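Local atomic coordinates of flavin reductase domain protein (Arthrobacter sp., PDB entry 2QCK), a protein that probably binds FMN and reduces free flavins, as a member of the flavin reductase-like family. Residues Pro51-Asn56 / Thr71-His76; Ser60-Pro65 / Lys93-Gly98. All coordinates share one frame; numbering follows the deposited sequence.

Contact 1. Residues Pro51-Asn56 / Thr71-His76; sequences PRFTFN and THIGVH
Phe53 and Val75 illustrate how two strands that share no hydrogen bond can still be joined through their side chains. Val75 CG1 presses obliquely on the end of the Phe53 ring, 3.5 Å from CZ, with CE1 close behind. A second tight point lies alongside: Ile73 CD1 sits 3.6 Å from Phe55 CE1, the two side chains arriving from opposite directions. Between these points the packing slackens, and Phe53 CZ is 4.5 Å from Ile73 CD1. Ile73 reaches the ring because CG1 lies between its own backbone N and carbonyl carbon (chi1 73°), from where the chain extends to CD1. The axes are 10.5 Å apart at an angle of 83°, an almost perpendicular meeting in the interior of a strongly curled antiparallel sheet, consistent with the beta-barrel fold of FMN-binding flavin reductases. Ile27 of strand 22-31 touches both Phe55 and Val75, while Val136 touches Phe53 and Val134 touches Phe55. Arg52, Thr54 and Asn56, on the other side of strand 51-56, meet the second subunit, where Asn56 ND2 bonds to Thr54 OG1 of that subunit; Phe53 also touches its Phe17. Strand 72-76 has its looser margin at partly exposed His72, whose ring stacks on Tyr106.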
loop_
_atom_site.group_PDB
_atom_site.type_symbol
_atom_site.label_atom_id
_atom_site.label_comp_id
_atom_site.label_asym_id
_atom_site.label_seq_id
_atom_site.Cartn_x
_atom_site.Cartn_y
_atom_site.Cartn_z
ATOM N N PRO A 51 11.933 -4.444 -11.775
ATOM C CA PRO A 51 11.394 -4.259 -10.465
ATOM C C PRO A 51 11.050 -2.817 -10.216
ATOM O O PRO A 51 11.912 -1.948 -10.364
ATOM C CB PRO A 51 12.533 -4.716 -9.551
ATOM C CG PRO A 51 13.768 -4.610 -10.350
ATOM C CD PRO A 51 13.370 -4.807 -11.758
ATOM N N ARG A 52 9.803 -2.583 -9.821
ATOM C CA ARG A 52 9.344 -1.241 -9.468
ATOM C C ARG A 52 8.422 -1.255 -8.261
ATOM O O ARG A 52 7.731 -2.214 -8.015
ATOM C CB ARG A 52 8.560 -0.590 -10.608
ATOM C CG ARG A 52 9.129 -0.684 -12.008
ATOM C CD ARG A 52 8.321 0.228 -12.912
ATOM N NE ARG A 52 7.975 -0.374 -14.198
ATOM C CZ ARG A 52 8.755 -0.365 -15.268
ATOM N NH1 ARG A 52 9.954 0.201 -15.230
ATOM N NH2 ARG A 52 8.339 -0.926 -16.385
ATOM N N PHE A 53 8.388 -0.136 -7.546
ATOM C CA PHE A 53 7.438 0.065 -6.480
ATOM C C PHE A 53 6.891 1.470 -6.600
ATOM O O PHE A 53 7.448 2.287 -7.305
ATOM C CB PHE A 53 8.021 -0.165 -5.055
ATOM C CG PHE A 53 9.109 0.801 -4.632
ATOM C CD1 PHE A 53 10.432 0.524 -4.883
ATOM C CD2 PHE A 53 8.813 1.921 -3.865
ATOM C CE1 PHE A 53 11.431 1.371 -4.465
ATOM C CE2 PHE A 53 9.821 2.782 -3.471
ATOM C CZ PHE A 53 11.112 2.493 -3.763
ATOM N N THR A 54 5.781 1.699 -5.913
ATOM C CA THR A 54 5.117 2.996 -5.877
ATOM C C THR A 54 4.884 3.418 -4.437
ATOM O O THR A 54 4.785 2.570 -3.566
ATOM C CB THR A 54 3.752 2.886 -6.564
ATOM O OG1 THR A 54 3.034 1.796 -5.991
ATOM C CG2 THR A 54 3.911 2.627 -8.032
ATOM N N PHE A 55 4.814 4.729 -4.195
ATOM C CA PHE A 55 4.239 5.259 -2.971
ATOM C C PHE A 55 3.577 6.608 -3.264
ATOM O O PHE A 55 3.779 7.206 -4.342
ATOM C CB PHE A 55 5.322 5.380 -1.874
ATOM C CG PHE A 55 6.422 6.338 -2.205
ATOM C CD1 PHE A 55 7.479 5.950 -3.011
ATOM C CD2 PHE A 55 6.402 7.671 -1.732
ATOM C CE1 PHE A 55 8.507 6.840 -3.295
ATOM C CE2 PHE A 55 7.409 8.543 -2.063
ATOM C CZ PHE A 55 8.451 8.135 -2.848
ATOM N N ASN A 56 2.788 7.074 -2.310
ATOM C CA ASN A 56 2.142 8.360 -2.388
ATOM C C ASN A 56 2.697 9.293 -1.313
ATOM O O ASN A 56 3.103 8.848 -0.219
ATOM C CB ASN A 56 0.627 8.216 -2.232
ATOM C CG ASN A 56 -0.001 7.284 -3.273
ATOM O OD1 ASN A 56 0.516 7.132 -4.378
ATOM N ND2 ASN A 56 -1.113 6.625 -2.908
ATOM N N THR A 71 16.775 12.081 -8.179
ATOM C CA THR A 71 16.465 10.814 -8.840
ATOM C C THR A 71 16.614 9.550 -7.981
ATOM O O THR A 71 15.735 8.706 -7.995
ATOM C CB THR A 71 17.252 10.638 -10.137
ATOM O OG1 THR A 71 16.792 11.597 -11.085
ATOM C CG2 THR A 71 17.050 9.230 -10.695
ATOM N N HIS A 72 17.700 9.394 -7.240
ATOM C CA HIS A 72 17.885 8.171 -6.439
ATOM C C HIS A 72 17.297 8.335 -5.068
ATOM O O HIS A 72 17.455 9.384 -4.443
ATOM C CB HIS A 72 19.344 7.771 -6.387
ATOM C CG HIS A 72 19.868 7.410 -7.741
ATOM N ND1 HIS A 72 20.461 8.331 -8.571
ATOM C CD2 HIS A 72 19.750 6.270 -8.460
ATOM C CE1 HIS A 72 20.744 7.755 -9.723
ATOM N NE2 HIS A 72 20.320 6.504 -9.683
ATOM N N ILE A 73 16.581 7.299 -4.646
ATOM C CA ILE A 73 16.002 7.204 -3.321
ATOM C C ILE A 73 16.194 5.800 -2.735
ATOM O O ILE A 73 16.493 4.836 -3.438
ATOM C CB ILE A 73 14.501 7.585 -3.301
ATOM C CG1 ILE A 73 13.599 6.520 -3.938
ATOM C CG2 ILE A 73 14.256 8.895 -4.032
ATOM C CD1 ILE A 73 12.093 6.834 -3.679
ATOM N N GLY A 74 16.056 5.702 -1.422
ATOM C CA GLY A 74 16.063 4.410 -0.743
ATOM C C GLY A 74 14.716 4.116 -0.127
ATOM O O GLY A 74 14.031 5.010 0.326
ATOM N N VAL A 75 14.325 2.847 -0.116
ATOM C CA VAL A 75 13.221 2.420 0.719
ATOM C C VAL A 75 13.657 1.347 1.724
ATOM O O VAL A 75 14.418 0.431 1.378
ATOM C CB VAL A 75 11.957 1.944 -0.139
ATOM C CG1 VAL A 75 12.242 0.714 -0.914
ATOM C CG2 VAL A 75 10.739 1.759 0.764
ATOM N N HIS A 76 13.187 1.483 2.966
ATOM C CA HIS A 76 13.561 0.570 4.061
ATOM C C HIS A 76 12.355 -0.113 4.633
ATOM O O HIS A 76 11.420 0.548 5.063
ATOM C CB HIS A 76 14.256 1.310 5.170
ATOM C CG HIS A 76 15.477 2.028 4.712
ATOM N ND1 HIS A 76 15.408 3.176 3.951
ATOM C CD2 HIS A 76 16.789 1.774 4.905
ATOM C CE1 HIS A 76 16.634 3.608 3.706
ATOM N NE2 HIS A 76 17.488 2.768 4.268
#

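Contact 2. Residues Ser60-Pro65 / Lys93-Gly98; sequences SSSSWP and KNRFEG. With PO4 (phosphate ion), chain B.
Arg95 reaches Ser61, Ser62 and Ser63 through one water, at a serine-rich ST turn that leads into helix 64-69. In that turn Ser61 OG accepts from Ser63 N at 2.9 Å, a capping bond, while Trp64 N bonds to Ser61 O to close a type I beta turn. CB of the arginine points toward the serines, and CG, CD and NE then run on extended (chi2 178°, chi3 177°), with Phe38 and Phe89 packed against the side chain. NE is hydrogen-bonded to a residue adjoining the segment. At the tip, NH2 donates to Arg91 O and NH1 to Gly37 O, so the guanidinium is held by backbone carbonyls as well as by the water. Ser62 OG is 4.2 Å from Arg95 NH1, and the water bridges the two: it accepts from Arg95 NH1 at 3.1 Å and is gripped by the hydroxyls of Ser61, Ser62 and Ser63. The arginine's own loop is shaped by an Asx turn, Phe96 N to Asn94 OD1. Trp64, beyond the serines, carries a phosphate ion, probably from the crystallisation liquor; its NE1 makes a weak, bent hydrogen bond of 2.8 Å to phosphate O3, and phosphate O2 lies in the plane of the indole at its edge.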
loop_
_atom_site.group_PDB
_atom_site.type_symbol
_atom_site.label_atom_id
_atom_site.label_comp_id
_atom_site.label_asym_id
_atom_site.label_seq_id
_atom_site.Cartn_x
_atom_site.Cartn_y
_atom_site.Cartn_z
ATOM N N SER A 60 3.160 18.900 0.366
ATOM C CA SER A 60 3.537 19.742 1.514
ATOM C C SER A 60 4.474 19.023 2.465
ATOM O O SER A 60 4.875 19.593 3.424
ATOM C CB SER A 60 2.297 20.167 2.285
ATOM O OG SER A 60 1.549 19.021 2.669
ATOM N N SER A 61 4.830 17.765 2.215
ATOM C CA SER A 61 5.850 17.125 3.017
ATOM C C SER A 61 7.119 17.947 2.985
ATOM O O SER A 61 7.470 18.507 1.968
ATOM C CB SER A 61 6.201 15.744 2.461
ATOM O OG SER A 61 7.363 15.271 3.075
ATOM N N SER A 62 7.834 17.981 4.092
ATOM C CA SER A 62 9.154 18.632 4.147
ATOM C C SER A 62 10.130 17.946 3.183
ATOM O O SER A 62 11.169 18.479 2.840
ATOM C CB SER A 62 9.690 18.579 5.594
ATOM O OG SER A 62 9.802 17.238 6.029
ATOM N N SER A 63 9.799 16.754 2.735
ATOM C CA SER A 63 10.661 16.041 1.820
ATOM C C SER A 63 10.210 16.139 0.358
ATOM O O SER A 63 10.823 15.500 -0.508
ATOM C CB SER A 63 10.689 14.563 2.207
ATOM O OG SER A 63 11.165 14.410 3.528
ATOM N N TRP A 64 9.153 16.882 0.051
ATOM C CA TRP A 64 8.662 16.906 -1.352
ATOM C C TRP A 64 9.700 17.521 -2.334
ATOM O O TRP A 64 9.969 16.947 -3.400
ATOM C CB TRP A 64 7.287 17.594 -1.461
ATOM C CG TRP A 64 6.928 17.857 -2.878
ATOM C CD1 TRP A 64 6.931 19.065 -3.525
ATOM C CD2 TRP A 64 6.648 16.868 -3.872
ATOM N NE1 TRP A 64 6.604 18.891 -4.856
ATOM C CE2 TRP A 64 6.429 17.552 -5.099
ATOM C CE3 TRP A 64 6.506 15.481 -3.838
ATOM C CZ2 TRP A 64 6.107 16.899 -6.260
ATOM C CZ3 TRP A 64 6.204 14.833 -5.016
ATOM C CH2 TRP A 64 6.003 15.543 -6.207
ATOM N N PRO A 65 10.297 18.659 -1.983
ATOM C CA PRO A 65 11.263 19.220 -2.868
ATOM C C PRO A 65 12.422 18.281 -3.134
ATOM O O PRO A 65 12.915 18.272 -4.247
ATOM C CB PRO A 65 11.714 20.489 -2.139
ATOM C CG PRO A 65 10.529 20.866 -1.344
ATOM C CD PRO A 65 10.080 19.536 -0.823
ATOM N N LYS A 93 11.115 16.323 14.367
ATOM C CA LYS A 93 12.462 16.608 14.879
ATOM C C LYS A 93 13.493 16.271 13.780
ATOM O O LYS A 93 13.150 15.692 12.763
ATOM C CB LYS A 93 12.715 15.839 16.185
ATOM C CG LYS A 93 13.903 16.330 17.046
ATOM N N ASN A 94 14.742 16.680 13.936
ATOM C CA ASN A 94 15.758 16.352 12.935
ATOM C C ASN A 94 15.925 14.839 12.852
ATOM O O ASN A 94 16.361 14.188 13.801
ATOM C CB ASN A 94 17.074 17.000 13.319
ATOM C CG ASN A 94 18.116 16.858 12.255
ATOM O OD1 ASN A 94 18.126 15.901 11.489
ATOM N ND2 ASN A 94 19.002 17.817 12.199
ATOM N N ARG A 95 15.532 14.272 11.720
ATOM C CA ARG A 95 15.442 12.828 11.581
ATOM C C ARG A 95 16.791 12.126 11.456
ATOM O O ARG A 95 16.889 10.926 11.702
ATOM C CB ARG A 95 14.589 12.518 10.392
ATOM C CG ARG A 95 13.169 12.993 10.617
ATOM C CD ARG A 95 12.241 12.766 9.452
ATOM N NE ARG A 95 10.899 13.213 9.840
ATOM C CZ ARG A 95 9.913 13.527 9.000
ATOM N NH1 ARG A 95 10.049 13.375 7.703
ATOM N NH2 ARG A 95 8.749 13.934 9.469
ATOM N N PHE A 96 17.819 12.870 11.068
ATOM C CA PHE A 96 19.135 12.284 10.821
ATOM C C PHE A 96 20.126 12.602 11.907
ATOM O O PHE A 96 21.291 12.245 11.783
ATOM C CB PHE A 96 19.633 12.699 9.420
ATOM C CG PHE A 96 18.854 12.037 8.316
ATOM C CD1 PHE A 96 19.224 10.764 7.851
ATOM C CD2 PHE A 96 17.714 12.634 7.805
ATOM C CE1 PHE A 96 18.504 10.114 6.860
ATOM C CE2 PHE A 96 16.991 12.005 6.831
ATOM C CZ PHE A 96 17.381 10.735 6.353
ATOM N N GLU A 97 19.665 13.234 12.985
ATOM C CA GLU A 97 20.506 13.449 14.170
ATOM C C GLU A 97 20.667 12.119 14.921
ATOM O O GLU A 97 19.678 11.551 15.366
ATOM C CB GLU A 97 19.841 14.491 15.063
ATOM C CG GLU A 97 20.453 14.690 16.431
ATOM C CD GLU A 97 19.886 15.930 17.111
ATOM O OE1 GLU A 97 18.668 16.206 16.964
ATOM O OE2 GLU A 97 20.652 16.643 17.788
ATOM N N GLY A 98 21.904 11.637 15.042
ATOM C CA GLY A 98 22.226 10.320 15.618
ATOM C C GLY A 98 23.065 9.499 14.651
ATOM O O GLY A 98 23.195 9.860 13.494
HETATM P P PO4 B . 7.382 20.871 -7.914
HETATM O O1 PO4 B . 8.361 20.306 -8.915
HETATM O O2 PO4 B . 6.019 20.222 -8.083
HETATM O O3 PO4 B . 7.997 20.576 -6.574
HETATM O O4 PO4 B . 7.221 22.374 -8.041
HETATM O O HOH W 1 9.075 14.735 5.144
#

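Followed from the N terminus, strand 51-58 supplies the first half of contact 1 and then runs out into the serine turn of 60-65, the first half of contact 2. Helix 64-69 carries the chain back to strand 72-77, where contact 1 closes a loop of 14 residues. Contact 2 closes later, after helix 83-88, when the loop 93-98 returns to the serines across 27 intervening residues. The segments therefore alternate: the two closures cross and neither nests within the other. The centres of contact 1 and contact 2 lie about 17 Å apart; their segments adjoin in the sequence but do not otherwise touch. Contact 1 ties together strands in the interior of the curled sheet; contact 2 joins the start of helix 64-69 to a peripheral loop.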